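Local atomic coordinates of ADP-ribosylation factor guanine nucleotide-exchange factor SEC7 (Saccharomyces cerevisiae, PDB entry 4OIY), a protein that activates the small GTPase ARF1 at the trans-Golgi network by guanine nucleotide exchange, through the Sec7 domain that forms this chain, in vesicle budding and Golgi traffic. Residues K129-L143 and M156-N170. Sequence-based numbering, arbitrary orientation. Where two conformers were deposited one is given.
Sequences KADTAYVLSYSLIML and MSLQEFLENNEGIDN
Phe-161 enters as a knob among Leu-136, Ser-139, Leu-140 and Leu-143, packing two antiparallel helices of the all-helical Sec7 domain. The segment axes of 130-143 and 158-164 run at 156°, 10.6 Å apart at closest approach. Methyl CD2 of Leu-143 makes a CH-pi contact over one ring face, 4.0 Å from the centroid of Phe-161. Amide atom ND2 of Asn-165 lies over the opposite face, near the rim. Leu-140 CD2 comes obliquely to Phe-161 CZ, at 3.7 Å. The same ND2 of Asn-165 bridges two acceptors. Asn-165 ND2 donates to Ser-139 OG across the contact (2.9 Å) and to Phe-161 O, in the last turn of helix 158-164 (3.0 Å). Both bonds are bent, and both partners are tilted from the amide plane of Asn-165. With an alanine here in place of the asparagine, the amide is gone, and Ser-139 OG would probably lose this donor and one face of Phe-161 some of its cover. Ser-139 can meet the amide because its OG stands anti to the backbone N (chi1 -178°). Near Leu-143, Met-156 CE turns in to Met-142 CG, the two side chains crossing at about a right angle. At the end of the type II turn from Asn-165 to Ile-168, Ile-168 and Val-135 slide past each other in opposite directions, CG2 to CG2 at 3.7 Å. Thr-132 OG1 donates to Ile-168 O (2.9 Å) and accepts from a water that also donates to Asp-169 OD1.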
loop_
_atom_site.group_PDB
_atom_site.type_symbol
_atom_site.label_atom_id
_atom_site.label_comp_id
_atom_site.label_asym_id
_atom_site.label_seq_id
_atom_site.Cartn_x
_atom_site.Cartn_y
_atom_site.Cartn_z
ATOM N N LYS A 129 5.855 8.491 17.428
ATOM C CA LYS A 129 4.622 9.005 16.836
ATOM C C LYS A 129 4.405 8.415 15.450
ATOM O O LYS A 129 5.354 8.279 14.672
ATOM C CB LYS A 129 4.686 10.535 16.702
ATOM C CG LYS A 129 5.067 11.281 17.969
ATOM C CD LYS A 129 3.958 11.259 18.999
ATOM C CE LYS A 129 4.331 12.108 20.202
ATOM N NZ LYS A 129 3.196 12.249 21.149
ATOM N N ALA A 130 3.156 8.092 15.135
ATOM C CA ALA A 130 2.796 7.676 13.782
ATOM C C ALA A 130 3.104 8.753 12.735
ATOM O O ALA A 130 3.416 8.431 11.594
ATOM C CB ALA A 130 1.325 7.282 13.717
ATOM N N ASP A 131 3.036 10.025 13.119
ATOM C CA ASP A 131 3.275 11.124 12.175
ATOM C C ASP A 131 4.687 11.024 11.596
ATOM O O ASP A 131 4.913 11.370 10.450
ATOM C CB ASP A 131 3.078 12.487 12.866
ATOM C CG ASP A 131 2.832 13.625 11.891
ATOM O OD1 ASP A 131 2.296 13.381 10.798
ATOM O OD2 ASP A 131 3.152 14.786 12.236
ATOM N N THR A 132 5.630 10.532 12.392
ATOM C CA THR A 132 7.002 10.341 11.919
ATOM C C THR A 132 7.047 9.293 10.814
ATOM O O THR A 132 7.652 9.519 9.773
ATOM C CB THR A 132 7.918 9.906 13.068
ATOM O OG1 THR A 132 7.858 10.882 14.117
ATOM C CG2 THR A 132 9.348 9.743 12.595
ATOM N N ALA A 133 6.388 8.157 11.036
ATOM C CA ALA A 133 6.331 7.106 10.023
ATOM C C ALA A 133 5.572 7.575 8.775
ATOM O O ALA A 133 5.946 7.252 7.652
ATOM C CB ALA A 133 5.702 5.843 10.592
ATOM N N TYR A 134 4.514 8.352 8.991
ATOM C CA TYR A 134 3.706 8.916 7.917
ATOM C C TYR A 134 4.549 9.781 6.984
ATOM O O TYR A 134 4.618 9.529 5.791
ATOM C CB TYR A 134 2.554 9.731 8.519
ATOM C CG TYR A 134 1.674 10.500 7.545
ATOM C CD1 TYR A 134 0.757 9.848 6.729
ATOM C CD2 TYR A 134 1.703 11.888 7.504
ATOM C CE1 TYR A 134 -0.071 10.555 5.876
ATOM C CE2 TYR A 134 0.880 12.600 6.649
ATOM C CZ TYR A 134 -0.006 11.931 5.839
ATOM O OH TYR A 134 -0.833 12.651 4.994
ATOM N N VAL A 135 5.219 10.797 7.531
ATOM C CA VAL A 135 5.998 11.690 6.672
ATOM C C VAL A 135 7.209 11.002 6.059
ATOM O O VAL A 135 7.577 11.275 4.914
ATOM C CB VAL A 135 6.425 13.002 7.365
ATOM C CG1 VAL A 135 5.204 13.778 7.837
ATOM C CG2 VAL A 135 7.410 12.746 8.495
ATOM N N LEU A 136 7.828 10.098 6.817
ATOM C CA LEU A 136 8.982 9.369 6.315
ATOM C C LEU A 136 8.596 8.517 5.113
ATOM O O LEU A 136 9.373 8.384 4.177
ATOM C CB LEU A 136 9.589 8.505 7.420
ATOM C CG LEU A 136 10.837 7.692 7.059
ATOM C CD1 LEU A 136 11.917 8.589 6.477
ATOM C CD2 LEU A 136 11.354 6.963 8.287
ATOM N N SER A 137 7.382 7.964 5.133
ATOM C CA SER A 137 6.916 7.127 4.030
ATOM C C SER A 137 6.865 7.897 2.711
ATOM O O SER A 137 7.233 7.371 1.676
ATOM C CB SER A 137 5.553 6.520 4.352
ATOM O OG SER A 137 5.668 5.631 5.441
ATOM N N TYR A 138 6.424 9.156 2.742
ATOM C CA TYR A 138 6.434 9.973 1.521
ATOM C C TYR A 138 7.845 10.256 1.023
ATOM O O TYR A 138 8.108 10.234 -0.172
ATOM C CB TYR A 138 5.704 11.306 1.720
ATOM C CG TYR A 138 4.218 11.130 1.800
ATOM C CD1 TYR A 138 3.439 11.131 0.648
ATOM C CD2 TYR A 138 3.594 10.930 3.017
ATOM C CE1 TYR A 138 2.071 10.942 0.718
ATOM C CE2 TYR A 138 2.235 10.756 3.099
ATOM C CZ TYR A 138 1.478 10.762 1.944
ATOM O OH TYR A 138 0.123 10.575 2.032
ATOM N N SER A 139 8.759 10.501 1.958
ATOM C CA SER A 139 10.142 10.752 1.588
ATOM C C SER A 139 10.762 9.509 0.953
ATOM O O SER A 139 11.554 9.614 0.018
ATOM C CB SER A 139 10.941 11.193 2.811
ATOM O OG SER A 139 12.271 11.480 2.463
ATOM N N LEU A 140 10.389 8.338 1.460
ATOM C CA LEU A 140 10.887 7.079 0.929
ATOM C C LEU A 140 10.311 6.803 -0.450
ATOM O O LEU A 140 11.021 6.310 -1.317
ATOM C CB LEU A 140 10.577 5.920 1.878
ATOM C CG LEU A 140 11.367 5.933 3.190
ATOM C CD1 LEU A 140 10.777 4.971 4.204
ATOM C CD2 LEU A 140 12.835 5.625 2.932
ATOM N N ILE A 141 9.034 7.117 -0.661
ATOM C CA ILE A 141 8.427 6.956 -1.987
ATOM C C ILE A 141 9.123 7.864 -3.000
ATOM O O ILE A 141 9.426 7.447 -4.125
ATOM C CB ILE A 141 6.912 7.249 -1.954
ATOM C CG1 ILE A 141 6.173 6.124 -1.221
ATOM C CG2 ILE A 141 6.354 7.394 -3.372
ATOM C CD1 ILE A 141 4.763 6.477 -0.820
ATOM N N MET A 142 9.397 9.098 -2.600
ATOM C CA MET A 142 10.077 10.048 -3.494
ATOM C C MET A 142 11.500 9.604 -3.809
ATOM O O MET A 142 11.956 9.720 -4.938
ATOM C CB MET A 142 10.107 11.444 -2.885
ATOM C CG MET A 142 10.814 12.449 -3.772
ATOM S SD MET A 142 10.624 14.140 -3.214
ATOM C CE MET A 142 11.405 14.185 -1.621
ATOM N N LEU A 143 12.201 9.102 -2.798
ATOM C CA LEU A 143 13.562 8.612 -2.983
ATOM C C LEU A 143 13.542 7.460 -3.966
ATOM O O LEU A 143 14.371 7.394 -4.873
ATOM C CB LEU A 143 14.148 8.145 -1.646
ATOM C CG LEU A 143 15.521 7.480 -1.738
ATOM C CD1 LEU A 143 16.590 8.451 -2.214
ATOM C CD2 LEU A 143 15.909 6.871 -0.408
ATOM N N MET A 156 18.473 11.443 -6.371
ATOM C CA MET A 156 18.538 12.111 -5.080
ATOM C C MET A 156 19.748 11.597 -4.306
ATOM O O MET A 156 19.945 10.391 -4.193
ATOM C CB MET A 156 17.266 11.836 -4.279
ATOM C CG MET A 156 17.158 12.659 -3.005
ATOM S SD MET A 156 15.705 12.250 -2.020
ATOM C CE MET A 156 14.388 12.723 -3.134
ATOM N N SER A 157 20.547 12.511 -3.771
ATOM C CA SER A 157 21.714 12.135 -2.982
ATOM C C SER A 157 21.282 11.796 -1.572
ATOM O O SER A 157 20.221 12.226 -1.117
ATOM C CB SER A 157 22.743 13.271 -2.932
ATOM O OG SER A 157 22.212 14.412 -2.279
ATOM N N LEU A 158 22.113 11.035 -0.878
ATOM C CA LEU A 158 21.876 10.779 0.537
ATOM C C LEU A 158 21.759 12.087 1.318
ATOM O O LEU A 158 20.866 12.228 2.143
ATOM C CB LEU A 158 22.979 9.895 1.123
ATOM C CG LEU A 158 22.965 9.698 2.641
ATOM C CD1 LEU A 158 21.699 9.000 3.097
ATOM C CD2 LEU A 158 24.181 8.908 3.079
ATOM N N GLN A 159 22.637 13.050 1.054
ATOM C CA GLN A 159 22.552 14.337 1.739
ATOM C C GLN A 159 21.164 14.964 1.601
ATOM O O GLN A 159 20.587 15.433 2.584
ATOM C CB GLN A 159 23.641 15.306 1.247
ATOM C CG GLN A 159 23.568 16.689 1.897
ATOM C CD GLN A 159 23.717 16.660 3.410
ATOM O OE1 GLN A 159 24.338 15.762 3.962
ATOM N NE2 GLN A 159 23.143 17.650 4.082
ATOM N N GLU A 160 20.620 14.958 0.386
ATOM C CA GLU A 160 19.295 15.521 0.144
ATOM C C GLU A 160 18.199 14.763 0.891
ATOM O O GLU A 160 17.269 15.369 1.416
ATOM C CB GLU A 160 19.000 15.570 -1.353
ATOM C CG GLU A 160 19.739 16.706 -2.041
ATOM C CD GLU A 160 19.789 16.574 -3.550
ATOM O OE1 GLU A 160 19.464 15.494 -4.085
ATOM O OE2 GLU A 160 20.171 17.570 -4.205
ATOM N N PHE A 161 18.325 13.443 0.947
ATOM C CA PHE A 161 17.374 12.606 1.682
ATOM C C PHE A 161 17.386 12.951 3.181
ATOM O O PHE A 161 16.331 13.061 3.808
ATOM C CB PHE A 161 17.684 11.136 1.432
ATOM C CG PHE A 161 16.770 10.196 2.152
ATOM C CD1 PHE A 161 15.419 10.133 1.829
ATOM C CD2 PHE A 161 17.257 9.371 3.145
ATOM C CE1 PHE A 161 14.573 9.261 2.491
ATOM C CE2 PHE A 161 16.417 8.504 3.815
ATOM C CZ PHE A 161 15.073 8.454 3.493
ATOM N N LEU A 162 18.573 13.140 3.749
ATOM C CA LEU A 162 18.706 13.585 5.137
ATOM C C LEU A 162 18.031 14.929 5.350
ATOM O O LEU A 162 17.275 15.108 6.309
ATOM C CB LEU A 162 20.179 13.679 5.546
ATOM C CG LEU A 162 20.986 12.388 5.457
ATOM C CD1 LEU A 162 22.437 12.688 5.783
ATOM C CD2 LEU A 162 20.443 11.287 6.357
ATOM N N GLU A 163 18.275 15.875 4.444
ATOM C CA GLU A 163 17.671 17.206 4.557
ATOM C C GLU A 163 16.141 17.161 4.529
ATOM O O GLU A 163 15.469 17.868 5.287
ATOM C CB GLU A 163 18.175 18.116 3.442
ATOM C CG GLU A 163 19.643 18.491 3.576
ATOM C CD GLU A 163 20.186 19.178 2.342
ATOM O OE1 GLU A 163 19.378 19.624 1.502
ATOM O OE2 GLU A 163 21.428 19.269 2.217
ATOM N N ASN A 164 15.610 16.311 3.660
ATOM C CA ASN A 164 14.169 16.189 3.465
ATOM C C ASN A 164 13.433 15.674 4.703
ATOM O O ASN A 164 12.219 15.853 4.831
ATOM C CB ASN A 164 13.869 15.294 2.262
ATOM C CG ASN A 164 14.200 15.961 0.938
ATOM O OD1 ASN A 164 14.420 17.177 0.868
ATOM N ND2 ASN A 164 14.221 15.172 -0.127
ATOM N N ASN A 165 14.168 15.049 5.617
ATOM C CA ASN A 165 13.580 14.500 6.833
ATOM C C ASN A 165 13.990 15.226 8.107
ATOM O O ASN A 165 13.771 14.725 9.210
ATOM C CB ASN A 165 13.913 13.024 6.921
ATOM C CG ASN A 165 13.192 12.227 5.858
ATOM O OD1 ASN A 165 11.975 12.098 5.915
ATOM N ND2 ASN A 165 13.926 11.709 4.881
ATOM N N GLU A 166 14.555 16.420 7.970
ATOM C CA GLU A 166 14.924 17.198 9.148
ATOM C C GLU A 166 13.711 17.408 10.050
ATOM O O GLU A 166 12.617 17.722 9.579
ATOM C CB GLU A 166 15.535 18.541 8.751
ATOM C CG GLU A 166 16.971 18.416 8.276
ATOM C CD GLU A 166 17.580 19.737 7.842
ATOM O OE1 GLU A 166 16.946 20.808 8.029
ATOM O OE2 GLU A 166 18.709 19.694 7.309
ATOM N N GLY A 167 13.912 17.185 11.344
ATOM C CA GLY A 167 12.925 17.504 12.362
ATOM C C GLY A 167 11.751 16.561 12.536
ATOM O O GLY A 167 10.885 16.824 13.367
ATOM N N ILE A 168 11.702 15.461 11.787
ATOM C CA ILE A 168 10.479 14.651 11.740
ATOM C C ILE A 168 10.238 13.764 12.959
ATOM O O ILE A 168 9.131 13.264 13.133
ATOM C CB ILE A 168 10.345 13.811 10.441
ATOM C CG1 ILE A 168 11.373 12.670 10.378
ATOM C CG2 ILE A 168 10.420 14.727 9.223
ATOM C CD1 ILE A 168 11.053 11.639 9.314
ATOM N N ASP A 169 11.254 13.574 13.801
ATOM C CA ASP A 169 11.102 12.753 15.002
ATOM C C ASP A 169 10.676 13.620 16.182
ATOM O O ASP A 169 11.489 13.984 17.025
ATOM C CB ASP A 169 12.401 12.006 15.320
ATOM C CG ASP A 169 12.257 11.054 16.498
ATOM O OD1 ASP A 169 11.130 10.573 16.760
ATOM O OD2 ASP A 169 13.274 10.788 17.169
ATOM N N ASN A 170 9.393 13.958 16.216
ATOM C CA ASN A 170 8.825 14.802 17.268
ATOM C C ASN A 170 9.566 16.143 17.403
ATOM O O ASN A 170 9.738 16.673 18.507
ATOM C CB ASN A 170 8.793 14.030 18.599
ATOM C CG ASN A 170 7.547 14.317 19.426
ATOM O OD1 ASN A 170 6.532 14.801 18.919
ATOM N ND2 ASN A 170 7.618 13.997 20.712
HETATM O O HOH W 1 8.376 9.937 16.463
#